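Local coordinates for TIR-like domain-containing protein (Prevotella corporis, PDB 7EBD) that belongs to the prokaryotic STING family of TIR-like-domain proteins and binds C2E in a pocket of its STING domain, at residues N135-K138 and R139-L143. Numbering follows the deposited sequence.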
loop_
_atom_site.group_PDB
_atom_site.type_symbol
_atom_site.label_atom_id
_atom_site.label_comp_id
_atom_site.label_asym_id
_atom_site.label_seq_id
_atom_site.Cartn_x
_atom_site.Cartn_y
_atom_site.Cartn_z
ATOM N N ASN A 135 -7.165 -15.384 -8.092
ATOM C CA ASN A 135 -8.582 -15.651 -7.881
ATOM C C ASN A 135 -8.965 -15.470 -6.421
ATOM O O ASN A 135 -10.036 -14.931 -6.121
ATOM C CB ASN A 135 -8.930 -17.062 -8.354
ATOM C CG ASN A 135 -8.756 -17.232 -9.850
ATOM O OD1 ASN A 135 -8.893 -16.276 -10.613
ATOM N ND2 ASN A 135 -8.458 -18.453 -10.276
ATOM N N ASN A 136 -8.099 -15.892 -5.497
ATOM C CA ASN A 136 -8.392 -15.692 -4.082
ATOM C C ASN A 136 -8.374 -14.213 -3.717
ATOM O O ASN A 136 -9.217 -13.752 -2.937
ATOM C CB ASN A 136 -7.398 -16.467 -3.220
ATOM C CG ASN A 136 -7.719 -16.375 -1.744
ATOM O OD1 ASN A 136 -8.686 -16.971 -1.270
ATOM N ND2 ASN A 136 -6.912 -15.620 -1.006
ATOM N N PHE A 137 -7.419 -13.454 -4.264
ATOM C CA PHE A 137 -7.400 -12.012 -4.046
ATOM C C PHE A 137 -8.703 -11.380 -4.516
ATOM O O PHE A 137 -9.326 -10.596 -3.790
ATOM C CB PHE A 137 -6.198 -11.393 -4.765
ATOM C CG PHE A 137 -6.168 -9.888 -4.731
ATOM C CD1 PHE A 137 -5.552 -9.218 -3.687
ATOM C CD2 PHE A 137 -6.738 -9.143 -5.753
ATOM C CE1 PHE A 137 -5.516 -7.836 -3.658
ATOM C CE2 PHE A 137 -6.706 -7.761 -5.726
ATOM C CZ PHE A 137 -6.094 -7.107 -4.677
ATOM N N LYS A 138 -9.135 -11.725 -5.733
ATOM C CA LYS A 138 -10.371 -11.163 -6.269
ATOM C C LYS A 138 -11.576 -11.573 -5.431
ATOM O O LYS A 138 -12.475 -10.761 -5.189
ATOM C CB LYS A 138 -10.553 -11.590 -7.726
ATOM C CG LYS A 138 -9.533 -10.977 -8.673
ATOM C CD LYS A 138 -9.904 -11.215 -10.128
ATOM C CE LYS A 138 -9.999 -12.696 -10.441
ATOM N NZ LYS A 138 -10.381 -12.933 -11.859
ATOM N N ARG A 139 -11.605 -12.823 -4.968
ATOM C CA ARG A 139 -12.736 -13.296 -4.175
ATOM C C ARG A 139 -12.816 -12.567 -2.840
ATOM O O ARG A 139 -13.895 -12.128 -2.424
ATOM C CB ARG A 139 -12.624 -14.805 -3.956
ATOM C CG ARG A 139 -13.710 -15.383 -3.064
ATOM C CD ARG A 139 -13.411 -16.825 -2.679
ATOM N NE ARG A 139 -12.220 -16.932 -1.839
ATOM C CZ ARG A 139 -12.232 -16.861 -0.511
ATOM N NH1 ARG A 139 -13.377 -16.682 0.136
ATOM N NH2 ARG A 139 -11.100 -16.971 0.172
ATOM N N VAL A 140 -11.681 -12.426 -2.151
ATOM C CA VAL A 140 -11.677 -11.728 -0.868
ATOM C C VAL A 140 -12.041 -10.261 -1.059
ATOM O O VAL A 140 -12.806 -9.688 -0.271
ATOM C CB VAL A 140 -10.316 -11.889 -0.167
ATOM C CG1 VAL A 140 -10.262 -11.041 1.094
ATOM C CG2 VAL A 140 -10.059 -13.352 0.163
ATOM N N LEU A 141 -11.509 -9.631 -2.112
ATOM C CA LEU A 141 -11.834 -8.233 -2.369
ATOM C C LEU A 141 -13.319 -8.060 -2.661
ATOM O O LEU A 141 -13.945 -7.109 -2.181
ATOM C CB LEU A 141 -10.991 -7.696 -3.526
ATOM C CG LEU A 141 -11.161 -6.207 -3.837
ATOM C CD1 LEU A 141 -10.795 -5.357 -2.626
ATOM C CD2 LEU A 141 -10.337 -5.798 -5.049
ATOM N N GLN A 142 -13.904 -8.976 -3.437
ATOM C CA GLN A 142 -15.327 -8.885 -3.740
ATOM C C GLN A 142 -16.172 -9.102 -2.491
ATOM O O GLN A 142 -17.188 -8.424 -2.298
ATOM C CB GLN A 142 -15.697 -9.900 -4.822
ATOM C CG GLN A 142 -17.109 -9.741 -5.356
ATOM C CD GLN A 142 -17.293 -8.432 -6.099
ATOM O OE1 GLN A 142 -16.756 -8.247 -7.190
ATOM N NE2 GLN A 142 -18.052 -7.516 -5.509
ATOM N N LEU A 143 -15.766 -10.040 -1.631
ATOM C CA LEU A 143 -16.487 -10.252 -0.380
ATOM C C LEU A 143 -16.430 -9.014 0.505
ATOM O O LEU A 143 -17.429 -8.648 1.136
ATOM C CB LEU A 143 -15.918 -11.466 0.359
ATOM C CG LEU A 143 -16.177 -12.838 -0.268
ATOM C CD1 LEU A 143 -15.446 -13.930 0.499
ATOM C CD2 LEU A 143 -17.669 -13.128 -0.320
#
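Asn136 and Arg139 join their side chains one turn apart on helix 124-146. Arg139 NH2 donates to Asn136 OD1 at 2.8 Å, and the bond is nearly straight (168° at the hydrogen). OD1 meets the edge of the guanidinium, close to its plane, while the amide is turned 44° from that plane. Arg139 starts with CG anti to its N (chi1 176°) and then bends at chi3, which turns the guanidinium back to the amide. The other half of the amide is satisfied too: Asn136 ND2 bonds Ser7 OG and Thr8 OG1, both in the first turn of helix 6-28.

The backbone beneath is regular alpha-helix. The carbonyls of Asn135, Asn136, Phe137 and Lys138 accept from the N-H groups of Arg139, Val140, Leu141 and Gln142. Gln142 sends its NE2 along the same helix to Asn146 OD1.

Phe137 and Leu141 lie side by side on the buried face, with CE2 of Phe137 4.2 Å from CD2 of Leu141. Phe137 packs on Ile10 and Ala11, and its side chain is about 8 Å from the bound C2E.

With OD1 accepting and ND2 donating, the amide of Asn136 has a defined orientation and is probably restrained in rotation.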